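Local coordinates for protein mosquitocidal toxin (Bacillus sphaericus, PDB 2CB4) that probably transfers ADP-ribose from NAD+ to target proteins, forming the enzymatic domain of a toxin that kills mosquitoes, at residues Asn16-Ile24 with Met33-Ile43; Ile156-Asn165 with Asp179-Ile187. The protein carries 1 engineered substitution. One frame throughout, in Å; residues are numbered along the deposited sequence.

Interaction 1 (Asn16-Ile24 with Met33-Ile43); sequences NSPKDNTWI and MDMSSLLYQLI
Y40 gives one face of its phenol ring to the loop that folds back over helix 36-43: S17 CA and P18 CD both lie over that face, in CH-pi contact, with P18 CD 3.9 Å from the centroid of the Y40 ring. Standing off the helix with CG anti to the backbone N (chi1 -180°), the ring slides beneath the extended S17-P18 backbone, and the indole of W23 comes to its edge through CH2.

W23 is itself layered. I24 CG2 sits over the centre of one indole face, 3.7 Å above the ring plane, while P18 CG covers the opposite face nearer the rim. At the edge, W23 NE1 donates to S36 OG across 2.9 Å, nearly straight and only 4° out of the indole plane, so the bond runs in line with the ring and should limit its tilt. Further round the rim, W23 CZ2 is 3.4 Å from S36 O, and W23 CH2 rests against L39 CD2 at 3.7 Å. That same methyl reaches I24 CG2, as the I24 and L39 side chains pass in opposite directions; I24 CD1 lies against S36 CA.

Beside this apolar layer, N21 ND2 donates to M33 O at 2.8 Å and 174°. M33 O lies in the amide plane of N21, whose OD1 is held by Q25. P184 of strand 180-184 packs against W23, I24 and L39, and M58 against W23 and Y40. This is a small hydrophobic core of an N-terminal extension doubled back on its first helix, pinned at the helix's opening turn by a tryptophan-serine hydrogen bond.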
loop_
_atom_site.group_PDB
_atom_site.type_symbol
_atom_site.label_atom_id
_atom_site.label_comp_id
_atom_site.label_asym_id
_atom_site.label_seq_id
_atom_site.Cartn_x
_atom_site.Cartn_y
_atom_site.Cartn_z
ATOM N N ASN A 16 24.782 34.865 -26.125
ATOM C CA ASN A 16 25.199 33.882 -25.117
ATOM C C ASN A 16 24.641 34.124 -23.683
ATOM O O ASN A 16 23.757 34.968 -23.474
ATOM C CB ASN A 16 26.734 33.704 -25.100
ATOM C CG ASN A 16 27.161 32.259 -24.797
ATOM O OD1 ASN A 16 28.040 32.017 -23.960
ATOM N ND2 ASN A 16 26.530 31.291 -25.471
ATOM N N SER A 17 25.175 33.353 -22.725
ATOM C CA SER A 17 24.789 33.371 -21.307
ATOM C C SER A 17 24.438 34.735 -20.676
ATOM O O SER A 17 25.019 35.764 -21.032
ATOM C CB SER A 17 25.835 32.617 -20.479
ATOM O OG SER A 17 25.361 32.276 -19.186
ATOM N N PRO A 18 23.468 34.738 -19.750
ATOM C CA PRO A 18 23.067 35.966 -19.068
ATOM C C PRO A 18 24.109 36.255 -17.986
ATOM O O PRO A 18 24.674 35.328 -17.392
ATOM C CB PRO A 18 21.707 35.600 -18.433
ATOM C CG PRO A 18 21.267 34.382 -19.118
ATOM C CD PRO A 18 22.503 33.646 -19.495
ATOM N N LYS A 19 24.362 37.536 -17.737
ATOM C CA LYS A 19 25.355 37.924 -16.742
ATOM C C LYS A 19 24.939 37.566 -15.327
ATOM O O LYS A 19 25.754 37.098 -14.526
ATOM C CB LYS A 19 25.691 39.404 -16.867
ATOM C CG LYS A 19 26.212 39.801 -18.269
ATOM C CD LYS A 19 27.471 39.010 -18.642
ATOM C CE LYS A 19 28.225 39.640 -19.812
ATOM N NZ LYS A 19 29.673 39.264 -19.815
ATOM N N ASP A 20 23.657 37.783 -15.027
ATOM C CA ASP A 20 23.091 37.465 -13.712
ATOM C C ASP A 20 21.805 36.639 -13.902
ATOM O O ASP A 20 21.364 36.388 -15.036
ATOM C CB ASP A 20 22.803 38.743 -12.919
ATOM C CG ASP A 20 21.965 39.722 -13.698
ATOM O OD1 ASP A 20 21.133 39.269 -14.520
ATOM O OD2 ASP A 20 22.141 40.945 -13.506
ATOM N N ASN A 21 21.205 36.239 -12.783
ATOM C CA ASN A 21 20.001 35.430 -12.798
ATOM C C ASN A 21 18.688 36.219 -12.799
ATOM O O ASN A 21 17.651 35.677 -12.482
ATOM C CB ASN A 21 20.033 34.425 -11.655
ATOM C CG ASN A 21 19.855 35.077 -10.309
ATOM O OD1 ASN A 21 19.830 36.318 -10.198
ATOM N ND2 ASN A 21 19.716 34.253 -9.274
ATOM N N THR A 22 18.734 37.488 -13.175
ATOM C CA THR A 22 17.535 38.322 -13.214
ATOM C C THR A 22 16.391 37.687 -13.981
ATOM O O THR A 22 15.226 37.811 -13.590
ATOM C CB THR A 22 17.825 39.712 -13.822
ATOM O OG1 THR A 22 18.820 40.360 -13.032
ATOM C CG2 THR A 22 16.601 40.584 -13.826
ATOM N N TRP A 23 16.724 37.024 -15.080
ATOM C CA TRP A 23 15.721 36.411 -15.948
ATOM C C TRP A 23 14.810 35.386 -15.257
ATOM O O TRP A 23 13.639 35.203 -15.663
ATOM C CB TRP A 23 16.365 35.840 -17.220
ATOM C CG TRP A 23 17.314 34.686 -16.970
ATOM C CD1 TRP A 23 18.439 34.708 -16.215
ATOM C CD2 TRP A 23 17.209 33.347 -17.501
ATOM N NE1 TRP A 23 19.032 33.462 -16.214
ATOM C CE2 TRP A 23 18.301 32.617 -17.001
ATOM C CE3 TRP A 23 16.287 32.701 -18.342
ATOM C CZ2 TRP A 23 18.497 31.260 -17.296
ATOM C CZ3 TRP A 23 16.500 31.358 -18.661
ATOM C CH2 TRP A 23 17.601 30.659 -18.143
ATOM N N ILE A 24 15.345 34.739 -14.215
ATOM C CA ILE A 24 14.598 33.747 -13.438
ATOM C C ILE A 24 14.390 34.162 -11.969
ATOM O O ILE A 24 14.097 33.328 -11.125
ATOM C CB ILE A 24 15.257 32.351 -13.460
ATOM C CG1 ILE A 24 16.725 32.448 -13.056
ATOM C CG2 ILE A 24 15.107 31.709 -14.832
ATOM C CD1 ILE A 24 17.429 31.096 -13.114
HETATM N N MSE A 33 16.874 29.310 -9.333
HETATM C CA MSE A 33 17.576 30.597 -9.262
HETATM C C MSE A 33 19.098 30.563 -9.078
HETATM O O MSE A 33 19.803 31.499 -9.477
HETATM C CB MSE A 33 16.900 31.592 -8.320
HETATM C CG MSE A 33 15.391 31.754 -8.430
HETATM SE SE MSE A 33 14.819 33.208 -7.329
HETATM C CE MSE A 33 15.490 32.639 -5.682
ATOM N N ASP A 34 19.603 29.500 -8.467
ATOM C CA ASP A 34 21.045 29.377 -8.243
ATOM C C ASP A 34 21.734 28.546 -9.336
ATOM O O ASP A 34 22.944 28.293 -9.271
ATOM C CB ASP A 34 21.306 28.731 -6.887
ATOM C CG ASP A 34 21.401 29.757 -5.761
ATOM O OD1 ASP A 34 20.985 30.933 -5.953
ATOM O OD2 ASP A 34 21.931 29.377 -4.695
HETATM N N MSE A 35 20.956 28.118 -10.330
HETATM C CA MSE A 35 21.474 27.295 -11.401
HETATM C C MSE A 35 21.209 27.977 -12.731
HETATM O O MSE A 35 20.938 27.339 -13.731
HETATM C CB MSE A 35 20.904 25.897 -11.209
HETATM C CG MSE A 35 19.621 25.551 -11.907
HETATM SE SE MSE A 35 19.153 23.720 -11.589
HETATM C CE MSE A 35 19.604 23.846 -9.769
ATOM N N SER A 36 21.314 29.302 -12.720
ATOM C CA SER A 36 21.082 30.128 -13.883
ATOM C C SER A 36 21.832 29.721 -15.152
ATOM O O SER A 36 21.236 29.539 -16.215
ATOM C CB SER A 36 21.352 31.602 -13.552
ATOM O OG SER A 36 21.340 32.399 -14.736
ATOM N N SER A 37 23.152 29.608 -15.050
ATOM C CA SER A 37 23.985 29.259 -16.205
ATOM C C SER A 37 23.704 27.856 -16.684
ATOM O O SER A 37 23.583 27.613 -17.886
ATOM C CB SER A 37 25.467 29.427 -15.863
ATOM O OG SER A 37 25.826 30.791 -16.022
ATOM N N LEU A 38 23.589 26.924 -15.746
ATOM C CA LEU A 38 23.290 25.572 -16.126
ATOM C C LEU A 38 21.930 25.503 -16.860
ATOM O O LEU A 38 21.807 24.845 -17.904
ATOM C CB LEU A 38 23.307 24.670 -14.907
ATOM C CG LEU A 38 22.718 23.303 -15.235
ATOM C CD1 LEU A 38 23.410 22.709 -16.484
ATOM C CD2 LEU A 38 22.805 22.370 -14.035
ATOM N N LEU A 39 20.928 26.226 -16.335
ATOM C CA LEU A 39 19.594 26.257 -16.938
ATOM C C LEU A 39 19.638 26.875 -18.321
ATOM O O LEU A 39 19.037 26.360 -19.251
ATOM C CB LEU A 39 18.580 27.003 -16.037
ATOM C CG LEU A 39 17.150 27.136 -16.592
ATOM C CD1 LEU A 39 16.483 25.771 -16.700
ATOM C CD2 LEU A 39 16.296 28.110 -15.807
ATOM N N TYR A 40 20.359 27.973 -18.458
ATOM C CA TYR A 40 20.468 28.626 -19.756
ATOM C C TYR A 40 21.100 27.687 -20.801
ATOM O O TYR A 40 20.691 27.651 -21.966
ATOM C CB TYR A 40 21.235 29.940 -19.655
ATOM C CG TYR A 40 21.338 30.608 -20.992
ATOM C CD1 TYR A 40 20.348 31.483 -21.437
ATOM C CD2 TYR A 40 22.404 30.326 -21.847
ATOM C CE1 TYR A 40 20.418 32.073 -22.692
ATOM C CE2 TYR A 40 22.490 30.922 -23.110
ATOM C CZ TYR A 40 21.487 31.788 -23.529
ATOM O OH TYR A 40 21.548 32.370 -24.782
ATOM N N GLN A 41 22.082 26.899 -20.382
ATOM C CA GLN A 41 22.709 25.944 -21.298
ATOM C C GLN A 41 21.714 24.862 -21.674
ATOM O O GLN A 41 21.543 24.535 -22.838
ATOM C CB GLN A 41 23.921 25.261 -20.644
ATOM C CG GLN A 41 25.017 26.217 -20.253
ATOM C CD GLN A 41 25.876 26.646 -21.438
ATOM O OE1 GLN A 41 25.366 27.022 -22.513
ATOM N NE2 GLN A 41 27.194 26.613 -21.242
ATOM N N LEU A 42 21.101 24.282 -20.652
ATOM C CA LEU A 42 20.106 23.227 -20.804
ATOM C C LEU A 42 19.021 23.623 -21.827
ATOM O O LEU A 42 18.648 22.840 -22.688
ATOM C CB LEU A 42 19.469 22.993 -19.443
ATOM C CG LEU A 42 19.079 21.603 -18.975
ATOM C CD1 LEU A 42 20.046 20.578 -19.485
ATOM C CD2 LEU A 42 19.083 21.612 -17.468
ATOM N N ILE A 43 18.534 24.852 -21.741
ATOM C CA ILE A 43 17.518 25.340 -22.668
ATOM C C ILE A 43 18.107 25.666 -24.057
ATOM O O ILE A 43 17.539 25.299 -25.078
ATOM C CB ILE A 43 16.843 26.635 -22.101
ATOM C CG1 ILE A 43 16.045 26.329 -20.838
ATOM C CG2 ILE A 43 16.022 27.344 -23.160
ATOM C CD1 ILE A 43 15.546 27.581 -20.111
#

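Interaction 2 (Ile156-Asn165 with Asp179-Ile187); sequences IFAPGGIDIN and DQITFPGGI. Engineered in segment 179-187: Q180 (natural residue Glu).
F183 has its phenyl ring sandwiched: G161 CA lies over one face, 4.0 Å from the ring centroid in a CH-pi contact, and I187 CD1 lies over the other, offset toward the rim. P159 O meets the ring edge in plane, 3.7 Å from F183 CE1, and A158 CB approaches the same F183 atom obliquely. Having no side chain, G161 can bring its backbone this near to both the ring and I181 CG2. Beyond the turn, I187 and I156 touch tip to tip through their CG2 methyls, and both reach T126 of strand 123-131.

The two chains run antiparallel. I162 and T182 form a hydrogen-bonded pair: I162 N donates to T182 O at 2.8 Å, T182 N returns to I162 O at 3.1 Å, and both donors lie in the carbonyl planes. D163 and I181 follow as a non-hydrogen-bonded pair, after which a weak bond from I164 N to Q180 O ends the pairing. I162 CD1 meets P184 CG at 3.7 Å, and I164 crosses T182 with CG1 3.4 Å from T182 OG1.

Past the end of strand 162-163, water bridges the two segments: one molecule accepts from N165 N and donates to Q180 O, while a second links N165 OD1 to Q180 N. The N165 amide is also held by N173 and P176 O. D163, with CG anti to its backbone N (chi1 -176°), N-caps helix 164-167 through A166 N.

Q180, engineered from Glu, places OE1 by S125 OG and NE2 by E178. With the natural glutamate, E178 and position 180 would make an E-x-E sequence, consistent with the E-x-E motif of arginine-specific ADP-ribosyltransferases, here placed where a loop runs into strand 180-184.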
loop_
_atom_site.group_PDB
_atom_site.type_symbol
_atom_site.label_atom_id
_atom_site.label_comp_id
_atom_site.label_asym_id
_atom_site.label_seq_id
_atom_site.Cartn_x
_atom_site.Cartn_y
_atom_site.Cartn_z
ATOM N N ILE A 156 0.506 41.261 -13.549
ATOM C CA ILE A 156 1.822 40.944 -13.005
ATOM C C ILE A 156 2.919 41.980 -13.349
ATOM O O ILE A 156 2.937 42.547 -14.453
ATOM C CB ILE A 156 2.250 39.559 -13.634
ATOM C CG1 ILE A 156 1.204 38.480 -13.309
ATOM C CG2 ILE A 156 3.681 39.156 -13.248
ATOM C CD1 ILE A 156 1.075 37.410 -14.347
ATOM N N PHE A 157 3.843 42.168 -12.408
ATOM C CA PHE A 157 5.045 43.024 -12.561
ATOM C C PHE A 157 6.100 42.192 -11.868
ATOM O O PHE A 157 6.100 42.066 -10.665
ATOM C CB PHE A 157 4.902 44.378 -11.867
ATOM C CG PHE A 157 3.872 45.283 -12.517
ATOM C CD1 PHE A 157 4.205 46.035 -13.648
ATOM C CD2 PHE A 157 2.569 45.359 -12.014
ATOM C CE1 PHE A 157 3.266 46.877 -14.231
ATOM C CE2 PHE A 157 1.636 46.192 -12.596
ATOM C CZ PHE A 157 1.991 46.962 -13.712
ATOM N N ALA A 158 6.959 41.567 -12.655
ATOM C CA ALA A 158 7.955 40.659 -12.128
ATOM C C ALA A 158 9.319 40.939 -12.758
ATOM O O ALA A 158 9.415 41.458 -13.877
ATOM C CB ALA A 158 7.512 39.175 -12.489
ATOM N N PRO A 159 10.363 40.515 -12.075
ATOM C CA PRO A 159 11.698 40.669 -12.617
ATOM C C PRO A 159 11.910 39.543 -13.625
ATOM O O PRO A 159 11.449 38.408 -13.423
ATOM C CB PRO A 159 12.607 40.395 -11.385
ATOM C CG PRO A 159 11.762 39.511 -10.468
ATOM C CD PRO A 159 10.385 40.084 -10.645
ATOM N N GLY A 160 12.657 39.839 -14.688
ATOM C CA GLY A 160 13.001 38.824 -15.663
ATOM C C GLY A 160 11.975 38.451 -16.700
ATOM O O GLY A 160 11.126 39.253 -17.121
ATOM N N GLY A 161 12.103 37.201 -17.127
ATOM C CA GLY A 161 11.268 36.627 -18.153
ATOM C C GLY A 161 12.016 36.645 -19.497
ATOM O O GLY A 161 12.811 37.540 -19.757
ATOM N N ILE A 162 11.738 35.648 -20.338
ATOM C CA ILE A 162 12.308 35.538 -21.681
ATOM C C ILE A 162 11.356 36.217 -22.640
ATOM O O ILE A 162 10.168 35.907 -22.662
ATOM C CB ILE A 162 12.400 34.077 -22.106
ATOM C CG1 ILE A 162 13.184 33.270 -21.076
ATOM C CG2 ILE A 162 12.960 33.950 -23.492
ATOM C CD1 ILE A 162 13.031 31.745 -21.309
ATOM N N ASP A 163 11.870 37.162 -23.421
ATOM C CA ASP A 163 11.068 37.878 -24.428
ATOM C C ASP A 163 11.047 36.978 -25.668
ATOM O O ASP A 163 11.996 36.943 -26.456
ATOM C CB ASP A 163 11.732 39.206 -24.763
ATOM C CG ASP A 163 10.908 40.041 -25.722
ATOM O OD1 ASP A 163 10.240 39.464 -26.610
ATOM O OD2 ASP A 163 10.912 41.279 -25.576
ATOM N N ILE A 164 9.978 36.207 -25.815
ATOM C CA ILE A 164 9.856 35.228 -26.891
ATOM C C ILE A 164 9.986 35.779 -28.312
ATOM O O ILE A 164 10.732 35.257 -29.132
ATOM C CB ILE A 164 8.547 34.368 -26.722
ATOM C CG1 ILE A 164 8.579 33.593 -25.389
ATOM C CG2 ILE A 164 8.311 33.454 -27.948
ATOM C CD1 ILE A 164 9.777 32.660 -25.226
ATOM N N ASN A 165 9.236 36.818 -28.611
ATOM C CA ASN A 165 9.279 37.383 -29.937
ATOM C C ASN A 165 10.669 37.934 -30.329
ATOM O O ASN A 165 11.024 37.920 -31.497
ATOM C CB ASN A 165 8.155 38.412 -30.131
ATOM C CG ASN A 165 6.782 37.760 -30.289
ATOM O OD1 ASN A 165 6.653 36.543 -30.280
ATOM N ND2 ASN A 165 5.753 38.572 -30.469
ATOM N N ASP A 179 2.436 37.481 -28.191
ATOM C CA ASP A 179 3.369 38.408 -27.549
ATOM C C ASP A 179 3.687 37.967 -26.137
ATOM O O ASP A 179 3.373 38.699 -25.200
ATOM C CB ASP A 179 2.776 39.807 -27.461
ATOM C CG ASP A 179 2.360 40.357 -28.802
ATOM O OD1 ASP A 179 3.116 40.168 -29.796
ATOM O OD2 ASP A 179 1.280 40.995 -28.859
ATOM N N GLN A 180 4.311 36.800 -25.986
ATOM C CA GLN A 180 4.581 36.234 -24.670
ATOM C C GLN A 180 5.846 36.568 -24.027
ATOM O O GLN A 180 6.896 36.627 -24.697
ATOM C CB GLN A 180 4.741 34.746 -24.821
ATOM C CG GLN A 180 3.582 33.902 -24.635
ATOM C CD GLN A 180 4.017 32.434 -24.498
ATOM O OE1 GLN A 180 4.825 32.044 -23.606
ATOM N NE2 GLN A 180 3.526 31.598 -25.389
ATOM N N ILE A 181 5.802 36.583 -22.696
ATOM C CA ILE A 181 6.982 36.720 -21.888
ATOM C C ILE A 181 6.903 35.453 -21.024
ATOM O O ILE A 181 5.915 35.256 -20.343
ATOM C CB ILE A 181 6.950 37.995 -21.051
ATOM C CG1 ILE A 181 6.549 39.198 -21.905
ATOM C CG2 ILE A 181 8.223 38.058 -20.199
ATOM C CD1 ILE A 181 7.587 39.502 -23.203
ATOM N N THR A 182 7.880 34.555 -21.153
ATOM C CA THR A 182 7.889 33.269 -20.453
ATOM C C THR A 182 8.771 33.285 -19.211
ATOM O O THR A 182 9.852 33.919 -19.234
ATOM C CB THR A 182 8.395 32.155 -21.403
ATOM O OG1 THR A 182 7.546 32.089 -22.550
ATOM C CG2 THR A 182 8.442 30.803 -20.726
ATOM N N PHE A 183 8.306 32.593 -18.143
ATOM C CA PHE A 183 9.020 32.530 -16.876
ATOM C C PHE A 183 9.399 31.126 -16.497
ATOM O O PHE A 183 8.566 30.352 -16.052
ATOM C CB PHE A 183 8.208 33.188 -15.759
ATOM C CG PHE A 183 8.036 34.671 -15.936
ATOM C CD1 PHE A 183 8.826 35.580 -15.216
ATOM C CD2 PHE A 183 7.112 35.164 -16.842
ATOM C CE1 PHE A 183 8.682 36.946 -15.404
ATOM C CE2 PHE A 183 6.954 36.540 -17.032
ATOM C CZ PHE A 183 7.751 37.436 -16.324
ATOM N N PRO A 184 10.683 30.795 -16.652
ATOM C CA PRO A 184 11.153 29.459 -16.277
ATOM C C PRO A 184 11.081 29.417 -14.747
ATOM O O PRO A 184 11.614 30.309 -14.068
ATOM C CB PRO A 184 12.631 29.447 -16.776
ATOM C CG PRO A 184 12.731 30.557 -17.769
ATOM C CD PRO A 184 11.770 31.615 -17.252
ATOM N N GLY A 185 10.373 28.426 -14.205
ATOM C CA GLY A 185 10.218 28.311 -12.756
ATOM C C GLY A 185 8.963 29.020 -12.211
ATOM O O GLY A 185 8.683 28.960 -11.014
ATOM N N GLY A 186 8.221 29.709 -13.074
ATOM C CA GLY A 186 7.007 30.385 -12.644
ATOM C C GLY A 186 7.219 31.756 -12.013
ATOM O O GLY A 186 8.291 32.357 -12.132
ATOM N N ILE A 187 6.169 32.235 -11.349
ATOM C CA ILE A 187 6.108 33.549 -10.737
ATOM C C ILE A 187 5.526 33.488 -9.312
ATOM O O ILE A 187 4.428 32.992 -9.106
ATOM C CB ILE A 187 5.160 34.422 -11.611
ATOM C CG1 ILE A 187 5.581 34.342 -13.085
ATOM C CG2 ILE A 187 5.028 35.865 -11.085
ATOM C CD1 ILE A 187 4.535 34.851 -14.068
HETATM O O HOH W 1 7.118 38.367 -27.105
HETATM O O HOH W 2 4.836 35.430 -28.540
#

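Interaction 1 closes early in the chain and interaction 2 opens more than a hundred residues later, yet their centres are about 14 Å apart and they touch. W23 O lies 2.9 Å from G161 N, probably a hydrogen bond, which ties the N-terminal loop to the chain just ahead of strand 162-163. P184 belongs to both contacts, through its ring for W23 and L39 and its carbonyl O for I24. Interaction 2 lies about 6 Å from the chain's centre, where strands 162-163 and 180-184 pair within the mixed sheet; interaction 1 sits about 19 Å out. The N-terminal loop and helix 36-44 thus lie against one end of the strand whose other end carries the probable E-x-E site.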